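Local coordinates for protein inositol 2-dehydrogenase (Sinorhizobium meliloti, PDB 4HKT) that oxidises myo-inositol to 2-keto-myo-inositol (scyllo-inosose) with NAD+ as the acceptor, the first step in breaking myo-inositol down to acetyl-CoA, at residues I90-I96 / A115-F121; E143-I149 / K222-S227; G235-R239 / T278-E282. All coordinates share one frame; numbering follows the deposited sequence.

Contact 1. Residues I90-I96 / A115-F121; sequences IFCEKPI and AKLMVGF
Phe91 sets the far corner of its ring against Gly120, with CZ 3.5 Å from Gly120 CA; a beta carbon there would crowd both this ring and the carboxylate of Glu93, so glycine suits the place. Met118, present as selenomethionine, meets the ring's edge in its plane, SE lying 4.0 Å from Phe91 CD1 in a Met-aromatic contact. The opposite face is apolar: Ile90 CG2 touches Leu117 CD1 at 3.8 Å, while Ile96 turns back from the loop so that its CD1 meets Val119 CG1 at 3.9 Å. Backbone hydrogen bonds join the two parallel strands, Met118 N to Ile90 O and Cys92 N to Met118 O being fairly straight; the last, Gly120 N to Cys92 O, is bent to 131°. The ends are looser. Lys116 leads outward at one, and at the other Lys94 extends away to give its NZ to Asp171 O, while Glu93 OE2 bonds to His18. Glu93, Lys94 and Pro95, with its cis peptide, form the EKP signature of the Gfo/Idh/MocA family. Apolar strand faces with charged side chains gathered at the carboxyl end are consistent with a Rossmann sheet, where cofactor and substrate usually bind at that end.

Contact 2. Residues E143-I149 / K222-S227; sequences EVEMVTI and KQAIIS
Lys222 runs along the start of strand 144-152, its methylenes passing the carbonyl of Val144 (CE to Val144 O 3.0 Å) before the chain crosses Glu143 at about a right angle. It is extended as far as CE and bends only at its last torsion (chi4 77°), which brings NZ to Glu143 OE1 at 3.2 Å, nearly in line with the C-O bond. A long lysine suits this strand start, since it can span the neighbouring strand and its ammonium also pairs with Glu186. Further on, side chains from matching positions lie side by side. Met146 and Gln223 point the same way, the selenomethionine CE 4.1 Å from Gln223 OE1. On the reverse face Val147 CB meets the small Ala224 CB at 3.9 Å, and Ile149 runs alongside Ile226, with CD1 4.1 Å from Ile226 CG1; beta-branched residues favour such extended backbones. Five backbone hydrogen bonds hold the parallel register, among them Val147 N to Gln223 O at 2.8 Å.

Glu145 and Met146 both lie opposite His243 as a classic beta bulge, where strand 144-152 pairs with strand 237-244. Across the sheet, strand 223-229 continues the pairing to strand 211-218. The face of Val147, Ile149 and Ile226 packs on helix 168-184. The face of Met146, Gln223 and Ile225 instead meets a second subunit: Gln223 OE1 accepts from Ser213 and Thr194 of that subunit, and Ile225 packs on its own counterpart there. The sheet thus carries helix 168-184 on one face and a subunit interface on the other.

Contact 3. Residues G235-R239 / T278-E282; sequences GYDQR and TRYTE
The Tyr280 hydroxyl donates to Gln238 OE1 in a very short hydrogen bond of 2.5 Å. The oxygen lies at the edge of the phenol, in the ring plane, with the amide turned 78° from it. Beside this bond the two tyrosines cross at about a right angle, Tyr236 CE2 standing 3.7 Å from Tyr280 CE2. Arg279 CB comes to the edge of the Tyr236 ring, 3.8 Å from its CD2. The hydrogen bond is flanked by the ring of Tyr236, so tyrosine suits position 280: its hydroxyl makes the bond and its ring packs beside it.

Neighbouring groups hold these partners in position. Gln238 bends at chi2 (-80°), which lays its CD over one face of Tyr236, and its NE2 donates to Asp237 O at 2.9 Å, which probably helps decide which end of the amide faces Tyr280. Arg279 CG lies over the centre of one face of the Tyr280 ring. A water bridges the Gln238 carbonyl and the Arg279 guanidinium, donating to Gln238 O at 2.7 Å and accepting from Arg279 NH2 at 2.8 Å, while Arg279 NH1 is held by Asp126. With a leucine at Gln238, the Tyr280 hydroxyl would probably lose its buried acceptor and its ring would be less firmly fixed.

Further out, Arg239 grips Asp237 side-on through NE and NH2, beside strand 144-152, to which strand 237-244 is paired. Tyr280 sits at the N-cap position of helix 281-297, just after helix 276-279, and Phe129 of helix 127-137 packs against both Arg279 and Tyr280.

How the contacts relate
From the N terminus, contact 1 comes first: it closes an 18-residue loop holding helix 100-112, completing a beta-alpha-beta crossover at the edge of the Rossmann sheet. Contact 2 then closes a much longer loop of 72 residues, which brings strands 144-152 and 223-229 together in the C-terminal mixed sheet. Contact 3 follows, spanning 38 residues to tie strand 237-244 to the junction of two helices. The three lie in series, neither nesting nor crossing. Contacts 2 and 3 touch where Ile149 CG2 lies 4.0 Å from Arg239 O. Contact 1 stays separate, yet helix 281-297, which starts at contact 3, packs on Phe91 and Met118, joining the domains.

Contact 1. Residues I90-I96 / A115-F121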
loop_
_atom_site.group_PDB
_atom_site.type_symbol
_atom_site.label_atom_id
_atom_site.label_comp_id
_atom_site.label_asym_id
_atom_site.label_seq_id
_atom_site.Cartn_x
_atom_site.Cartn_y
_atom_site.Cartn_z
ATOM N N ILE B 90 -36.470 -18.222 -8.929
ATOM C CA ILE B 90 -36.408 -17.694 -7.564
ATOM C C ILE B 90 -34.978 -17.329 -7.162
ATOM O O ILE B 90 -34.043 -18.132 -7.242
ATOM C CB ILE B 90 -36.907 -18.753 -6.564
ATOM C CG1 ILE B 90 -38.295 -19.253 -6.924
ATOM C CG2 ILE B 90 -36.925 -18.216 -5.152
ATOM C CD1 ILE B 90 -38.421 -20.748 -6.740
ATOM N N PHE B 91 -34.831 -16.106 -6.745
ATOM C CA PHE B 91 -33.630 -15.682 -6.086
ATOM C C PHE B 91 -34.036 -15.423 -4.636
ATOM O O PHE B 91 -34.913 -14.590 -4.383
ATOM C CB PHE B 91 -33.070 -14.404 -6.702
ATOM C CG PHE B 91 -31.909 -13.866 -5.954
ATOM C CD1 PHE B 91 -30.612 -14.232 -6.303
ATOM C CD2 PHE B 91 -32.103 -13.064 -4.862
ATOM C CE1 PHE B 91 -29.536 -13.783 -5.564
ATOM C CE2 PHE B 91 -31.040 -12.615 -4.112
ATOM C CZ PHE B 91 -29.749 -12.980 -4.462
ATOM N N CYS B 92 -33.385 -16.087 -3.689
ATOM C CA CYS B 92 -33.726 -15.888 -2.297
ATOM C C CYS B 92 -32.546 -15.432 -1.439
ATOM O O CYS B 92 -31.528 -16.085 -1.423
ATOM C CB CYS B 92 -34.321 -17.168 -1.715
ATOM S SG CYS B 92 -35.124 -16.880 -0.125
ATOM N N GLU B 93 -32.694 -14.310 -0.745
ATOM C CA GLU B 93 -31.700 -13.899 0.246
ATOM C C GLU B 93 -31.470 -15.003 1.308
ATOM O O GLU B 93 -32.376 -15.769 1.639
ATOM C CB GLU B 93 -32.106 -12.609 0.926
ATOM C CG GLU B 93 -31.654 -11.355 0.191
ATOM C CD GLU B 93 -30.128 -11.206 0.151
ATOM O OE1 GLU B 93 -29.453 -11.623 1.117
ATOM O OE2 GLU B 93 -29.614 -10.725 -0.878
ATOM N N LYS B 94 -30.251 -15.067 1.821
ATOM C CA LYS B 94 -29.928 -16.025 2.851
ATOM C C LYS B 94 -30.861 -15.789 4.020
ATOM O O LYS B 94 -31.294 -14.663 4.237
ATOM C CB LYS B 94 -28.487 -15.862 3.318
ATOM C CG LYS B 94 -28.318 -14.685 4.244
ATOM C CD LYS B 94 -27.062 -14.782 5.050
ATOM C CE LYS B 94 -26.934 -13.568 5.930
ATOM N NZ LYS B 94 -27.775 -13.727 7.130
ATOM N N PRO B 95 -31.190 -16.845 4.769
ATOM C CA PRO B 95 -30.964 -18.256 4.490
ATOM C C PRO B 95 -32.214 -18.815 3.797
ATOM O O PRO B 95 -33.200 -18.107 3.618
ATOM C CB PRO B 95 -30.854 -18.866 5.887
ATOM C CG PRO B 95 -31.793 -18.058 6.694
ATOM C CD PRO B 95 -31.765 -16.662 6.115
ATOM N N ILE B 96 -32.168 -20.077 3.417
ATOM C CA ILE B 96 -33.366 -20.771 2.981
ATOM C C ILE B 96 -34.257 -20.949 4.194
ATOM O O ILE B 96 -35.471 -20.700 4.154
ATOM C CB ILE B 96 -33.021 -22.110 2.350
ATOM C CG1 ILE B 96 -32.333 -21.859 0.992
ATOM C CG2 ILE B 96 -34.289 -22.913 2.103
ATOM C CD1 ILE B 96 -31.635 -23.053 0.425
ATOM N N ALA B 115 -37.498 -26.189 -10.543
ATOM C CA ALA B 115 -37.368 -24.774 -10.315
ATOM C C ALA B 115 -35.899 -24.346 -10.313
ATOM O O ALA B 115 -35.003 -25.110 -9.980
ATOM C CB ALA B 115 -38.052 -24.386 -9.000
ATOM N N LYS B 116 -35.692 -23.107 -10.683
ATOM C CA LYS B 116 -34.410 -22.444 -10.638
ATOM C C LYS B 116 -34.370 -21.631 -9.352
ATOM O O LYS B 116 -35.256 -20.827 -9.107
ATOM C CB LYS B 116 -34.274 -21.498 -11.834
ATOM C CG LYS B 116 -34.271 -22.197 -13.192
ATOM C CD LYS B 116 -34.059 -21.161 -14.299
ATOM C CE LYS B 116 -34.039 -21.798 -15.681
ATOM N NZ LYS B 116 -35.349 -22.462 -15.987
ATOM N N LEU B 117 -33.368 -21.899 -8.519
ATOM C CA LEU B 117 -33.174 -21.196 -7.250
ATOM C C LEU B 117 -31.698 -20.833 -7.101
ATOM O O LEU B 117 -30.830 -21.704 -7.122
ATOM C CB LEU B 117 -33.605 -22.105 -6.064
ATOM C CG LEU B 117 -33.175 -21.687 -4.647
ATOM C CD1 LEU B 117 -33.936 -20.444 -4.280
ATOM C CD2 LEU B 117 -33.417 -22.757 -3.578
HETATM N N MSE B 118 -31.447 -19.559 -6.916
HETATM C CA MSE B 118 -30.154 -19.070 -6.527
HETATM C C MSE B 118 -30.341 -18.479 -5.168
HETATM O O MSE B 118 -31.344 -17.793 -4.909
HETATM C CB MSE B 118 -29.728 -17.955 -7.483
HETATM C CG MSE B 118 -28.375 -17.397 -7.095
HETATM SE SE MSE B 118 -27.793 -16.033 -8.406
HETATM C CE MSE B 118 -27.353 -17.222 -9.876
ATOM N N VAL B 119 -29.363 -18.702 -4.281
ATOM C CA VAL B 119 -29.428 -18.133 -2.953
ATOM C C VAL B 119 -28.493 -16.951 -2.906
ATOM O O VAL B 119 -27.538 -16.882 -3.651
ATOM C CB VAL B 119 -29.095 -19.184 -1.834
ATOM C CG1 VAL B 119 -30.026 -20.380 -1.918
ATOM C CG2 VAL B 119 -27.660 -19.657 -1.903
ATOM N N GLY B 120 -28.733 -16.037 -2.004
ATOM C CA GLY B 120 -27.991 -14.803 -1.981
ATOM C C GLY B 120 -26.643 -14.849 -1.260
ATOM O O GLY B 120 -26.502 -14.303 -0.168
ATOM N N PHE B 121 -25.648 -15.511 -1.840
ATOM C CA PHE B 121 -24.301 -15.372 -1.287
ATOM C C PHE B 121 -23.592 -14.443 -2.261
ATOM O O PHE B 121 -22.857 -14.879 -3.129
ATOM C CB PHE B 121 -23.595 -16.701 -1.159
ATOM C CG PHE B 121 -24.124 -17.577 -0.045
ATOM C CD1 PHE B 121 -24.225 -17.103 1.227
ATOM C CD2 PHE B 121 -24.383 -18.906 -0.266
ATOM C CE1 PHE B 121 -24.674 -17.914 2.250
ATOM C CE2 PHE B 121 -24.809 -19.738 0.744
ATOM C CZ PHE B 121 -24.975 -19.237 2.009
#

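Contact 2. Residues E143-I149 / K222-S227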
loop_
_atom_site.group_PDB
_atom_site.type_symbol
_atom_site.label_atom_id
_atom_site.label_comp_id
_atom_site.label_asym_id
_atom_site.label_seq_id
_atom_site.Cartn_x
_atom_site.Cartn_y
_atom_site.Cartn_z
ATOM N N GLU B 143 -1.537 -25.600 -5.499
ATOM C CA GLU B 143 -2.602 -26.262 -4.746
ATOM C C GLU B 143 -2.974 -25.392 -3.536
ATOM O O GLU B 143 -2.100 -24.889 -2.843
ATOM C CB GLU B 143 -2.183 -27.657 -4.258
ATOM C CG GLU B 143 -2.516 -28.822 -5.181
ATOM C CD GLU B 143 -4.011 -29.017 -5.367
ATOM O OE1 GLU B 143 -4.736 -29.392 -4.386
ATOM O OE2 GLU B 143 -4.455 -28.753 -6.504
ATOM N N VAL B 144 -4.260 -25.234 -3.281
ATOM C CA VAL B 144 -4.719 -24.464 -2.107
ATOM C C VAL B 144 -4.244 -25.198 -0.863
ATOM O O VAL B 144 -4.295 -26.414 -0.826
ATOM C CB VAL B 144 -6.240 -24.325 -2.106
ATOM C CG1 VAL B 144 -6.767 -23.791 -0.773
ATOM C CG2 VAL B 144 -6.653 -23.405 -3.222
ATOM N N GLU B 145 -3.715 -24.468 0.116
ATOM C CA GLU B 145 -3.333 -25.058 1.403
ATOM C C GLU B 145 -4.111 -24.436 2.628
ATOM O O GLU B 145 -4.713 -25.144 3.423
ATOM C CB GLU B 145 -1.821 -24.901 1.579
ATOM C CG GLU B 145 -1.060 -25.820 0.619
ATOM C CD GLU B 145 0.451 -25.652 0.576
ATOM O OE1 GLU B 145 1.092 -24.809 1.298
ATOM O OE2 GLU B 145 1.001 -26.401 -0.286
HETATM N N MSE B 146 -4.070 -23.111 2.780
HETATM C CA MSE B 146 -4.583 -22.477 4.012
HETATM C C MSE B 146 -5.290 -21.196 3.630
HETATM O O MSE B 146 -4.736 -20.378 2.917
HETATM C CB MSE B 146 -3.421 -22.187 4.961
HETATM C CG MSE B 146 -2.662 -23.481 5.273
HETATM SE SE MSE B 146 -1.267 -23.198 6.602
HETATM C CE MSE B 146 -2.550 -23.086 8.082
ATOM N N VAL B 147 -6.524 -21.042 4.076
ATOM C CA VAL B 147 -7.382 -19.902 3.757
ATOM C C VAL B 147 -7.575 -19.119 5.034
ATOM O O VAL B 147 -7.731 -19.715 6.106
ATOM C CB VAL B 147 -8.765 -20.394 3.270
ATOM C CG1 VAL B 147 -9.773 -19.250 3.154
ATOM C CG2 VAL B 147 -8.603 -21.126 1.957
ATOM N N THR B 148 -7.549 -17.797 4.945
ATOM C CA THR B 148 -7.859 -16.939 6.075
ATOM C C THR B 148 -8.905 -15.895 5.635
ATOM O O THR B 148 -8.772 -15.224 4.571
ATOM C CB THR B 148 -6.617 -16.218 6.652
ATOM O OG1 THR B 148 -5.535 -17.140 6.793
ATOM C CG2 THR B 148 -6.913 -15.631 8.048
ATOM N N ILE B 149 -9.954 -15.817 6.423
ATOM C CA ILE B 149 -11.143 -14.996 6.118
ATOM C C ILE B 149 -11.410 -14.183 7.358
ATOM O O ILE B 149 -11.568 -14.742 8.440
ATOM C CB ILE B 149 -12.371 -15.857 5.788
ATOM C CG1 ILE B 149 -12.169 -16.648 4.521
ATOM C CG2 ILE B 149 -13.661 -15.023 5.640
ATOM C CD1 ILE B 149 -13.189 -17.745 4.345
ATOM N N LYS B 222 -6.516 -29.451 3.997
ATOM C CA LYS B 222 -6.570 -28.021 3.768
ATOM C C LYS B 222 -7.396 -27.371 4.885
ATOM O O LYS B 222 -8.365 -27.970 5.342
ATOM C CB LYS B 222 -7.193 -27.669 2.432
ATOM C CG LYS B 222 -6.531 -28.252 1.227
ATOM C CD LYS B 222 -7.395 -28.027 -0.010
ATOM C CE LYS B 222 -6.627 -28.256 -1.322
ATOM N NZ LYS B 222 -6.423 -29.670 -1.653
ATOM N N GLN B 223 -6.953 -26.197 5.334
ATOM C CA GLN B 223 -7.565 -25.490 6.449
ATOM C C GLN B 223 -8.009 -24.058 6.138
ATOM O O GLN B 223 -7.298 -23.296 5.454
ATOM C CB GLN B 223 -6.595 -25.470 7.602
ATOM C CG GLN B 223 -6.248 -26.850 8.163
ATOM C CD GLN B 223 -4.851 -26.878 8.743
ATOM O OE1 GLN B 223 -4.585 -26.207 9.712
ATOM N NE2 GLN B 223 -3.954 -27.644 8.141
ATOM N N ALA B 224 -9.163 -23.688 6.699
ATOM C CA ALA B 224 -9.697 -22.340 6.580
ATOM C C ALA B 224 -9.953 -21.826 7.969
ATOM O O ALA B 224 -10.599 -22.463 8.740
ATOM C CB ALA B 224 -10.990 -22.318 5.775
ATOM N N ILE B 225 -9.381 -20.678 8.271
ATOM C CA ILE B 225 -9.610 -20.011 9.494
ATOM C C ILE B 225 -10.526 -18.835 9.210
ATOM O O ILE B 225 -10.310 -18.067 8.259
ATOM C CB ILE B 225 -8.292 -19.442 10.021
ATOM C CG1 ILE B 225 -7.268 -20.527 10.248
ATOM C CG2 ILE B 225 -8.504 -18.738 11.336
ATOM C CD1 ILE B 225 -5.902 -19.986 10.658
ATOM N N ILE B 226 -11.520 -18.659 10.059
ATOM C CA ILE B 226 -12.466 -17.576 9.887
ATOM C C ILE B 226 -12.494 -16.810 11.206
ATOM O O ILE B 226 -12.614 -17.400 12.288
ATOM C CB ILE B 226 -13.883 -18.062 9.597
ATOM C CG1 ILE B 226 -13.983 -18.750 8.264
ATOM C CG2 ILE B 226 -14.869 -16.890 9.681
ATOM C CD1 ILE B 226 -15.156 -19.707 8.244
ATOM N N SER B 227 -12.405 -15.499 11.099
ATOM C CA SER B 227 -12.528 -14.571 12.244
ATOM C C SER B 227 -13.720 -13.618 12.004
ATOM O O SER B 227 -13.804 -13.011 10.944
ATOM C CB SER B 227 -11.249 -13.745 12.281
ATOM O OG SER B 227 -11.197 -12.844 13.334
#

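Contact 3. Residues G235-R239 / T278-E282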
loop_
_atom_site.group_PDB
_atom_site.type_symbol
_atom_site.label_atom_id
_atom_site.label_comp_id
_atom_site.label_asym_id
_atom_site.label_seq_id
_atom_site.Cartn_x
_atom_site.Cartn_y
_atom_site.Cartn_z
ATOM N N GLY B 235 -15.210 0.390 9.923
ATOM C CA GLY B 235 -16.124 0.008 8.853
ATOM C C GLY B 235 -16.171 -1.497 8.543
ATOM O O GLY B 235 -15.840 -2.339 9.378
ATOM N N TYR B 236 -16.652 -1.812 7.352
ATOM C CA TYR B 236 -17.013 -3.140 6.972
ATOM C C TYR B 236 -15.766 -3.881 6.464
ATOM O O TYR B 236 -15.321 -3.669 5.336
ATOM C CB TYR B 236 -18.083 -3.075 5.902
ATOM C CG TYR B 236 -18.863 -4.340 5.608
ATOM C CD1 TYR B 236 -19.072 -5.322 6.585
ATOM C CD2 TYR B 236 -19.455 -4.522 4.351
ATOM C CE1 TYR B 236 -19.839 -6.436 6.315
ATOM C CE2 TYR B 236 -20.221 -5.618 4.073
ATOM C CZ TYR B 236 -20.416 -6.572 5.053
ATOM O OH TYR B 236 -21.192 -7.653 4.761
ATOM N N ASP B 237 -15.180 -4.678 7.342
ATOM C CA ASP B 237 -13.930 -5.388 7.067
ATOM C C ASP B 237 -14.239 -6.696 6.371
ATOM O O ASP B 237 -14.952 -7.494 6.892
ATOM C CB ASP B 237 -13.186 -5.617 8.399
ATOM C CG ASP B 237 -11.741 -6.069 8.219
ATOM O OD1 ASP B 237 -11.293 -6.371 7.069
ATOM O OD2 ASP B 237 -11.059 -6.134 9.265
ATOM N N GLN B 238 -13.751 -6.875 5.156
ATOM C CA GLN B 238 -14.083 -8.029 4.352
ATOM C C GLN B 238 -12.832 -8.470 3.623
ATOM O O GLN B 238 -12.579 -8.054 2.496
ATOM C CB GLN B 238 -15.177 -7.694 3.304
ATOM C CG GLN B 238 -16.513 -7.208 3.852
ATOM C CD GLN B 238 -17.353 -8.351 4.323
ATOM O OE1 GLN B 238 -18.065 -8.974 3.539
ATOM N NE2 GLN B 238 -17.301 -8.630 5.615
ATOM N N ARG B 239 -12.031 -9.313 4.267
ATOM C CA ARG B 239 -10.786 -9.789 3.660
ATOM C C ARG B 239 -10.768 -11.277 3.450
ATOM O O ARG B 239 -11.341 -12.029 4.223
ATOM C CB ARG B 239 -9.618 -9.412 4.526
ATOM C CG ARG B 239 -9.234 -7.958 4.374
ATOM C CD ARG B 239 -8.160 -7.671 5.398
ATOM N NE ARG B 239 -8.710 -7.453 6.724
ATOM C CZ ARG B 239 -8.066 -7.707 7.869
ATOM N NH1 ARG B 239 -6.870 -8.261 7.865
ATOM N NH2 ARG B 239 -8.635 -7.418 9.035
ATOM N N THR B 278 -23.110 -0.305 0.131
ATOM C CA THR B 278 -22.178 0.248 -0.841
ATOM C C THR B 278 -20.997 -0.647 -1.120
ATOM O O THR B 278 -20.439 -0.555 -2.193
ATOM C CB THR B 278 -21.668 1.659 -0.520
ATOM O OG1 THR B 278 -21.131 1.697 0.791
ATOM C CG2 THR B 278 -22.780 2.709 -0.686
ATOM N N ARG B 279 -20.595 -1.509 -0.189
ATOM C CA ARG B 279 -19.433 -2.375 -0.453
ATOM C C ARG B 279 -19.709 -3.306 -1.634
ATOM O O ARG B 279 -18.811 -3.559 -2.469
ATOM C CB ARG B 279 -19.003 -3.216 0.803
ATOM C CG ARG B 279 -18.069 -4.402 0.478
ATOM C CD ARG B 279 -16.648 -3.971 0.132
ATOM N NE ARG B 279 -15.708 -5.051 -0.194
ATOM C CZ ARG B 279 -15.659 -5.711 -1.354
ATOM N NH1 ARG B 279 -16.500 -5.412 -2.336
ATOM N NH2 ARG B 279 -14.762 -6.665 -1.554
ATOM N N TYR B 280 -20.931 -3.809 -1.729
ATOM C CA TYR B 280 -21.218 -4.864 -2.701
ATOM C C TYR B 280 -22.093 -4.492 -3.918
ATOM O O TYR B 280 -22.619 -5.375 -4.603
ATOM C CB TYR B 280 -21.776 -6.082 -1.954
ATOM C CG TYR B 280 -20.689 -6.795 -1.127
ATOM C CD1 TYR B 280 -19.572 -7.337 -1.740
ATOM C CD2 TYR B 280 -20.818 -6.945 0.261
ATOM C CE1 TYR B 280 -18.576 -7.974 -1.004
ATOM C CE2 TYR B 280 -19.847 -7.600 1.013
ATOM C CZ TYR B 280 -18.727 -8.104 0.380
ATOM O OH TYR B 280 -17.753 -8.734 1.109
ATOM N N THR B 281 -22.168 -3.208 -4.246
ATOM C CA THR B 281 -22.983 -2.770 -5.390
ATOM C C THR B 281 -22.644 -3.508 -6.707
ATOM O O THR B 281 -23.560 -4.008 -7.378
ATOM C CB THR B 281 -22.933 -1.260 -5.612
ATOM O OG1 THR B 281 -21.661 -0.919 -6.133
ATOM C CG2 THR B 281 -23.159 -0.511 -4.325
ATOM N N GLU B 282 -21.364 -3.642 -7.046
ATOM C CA GLU B 282 -21.010 -4.394 -8.238
ATOM C C GLU B 282 -21.401 -5.863 -8.085
ATOM O O GLU B 282 -21.844 -6.519 -9.047
ATOM C CB GLU B 282 -19.517 -4.271 -8.573
ATOM C CG GLU B 282 -19.095 -2.903 -9.080
ATOM C CD GLU B 282 -17.601 -2.734 -9.025
ATOM O OE1 GLU B 282 -16.937 -2.984 -10.052
ATOM O OE2 GLU B 282 -17.094 -2.402 -7.937
HETATM O O HOH W 1 -12.760 -6.406 0.317
#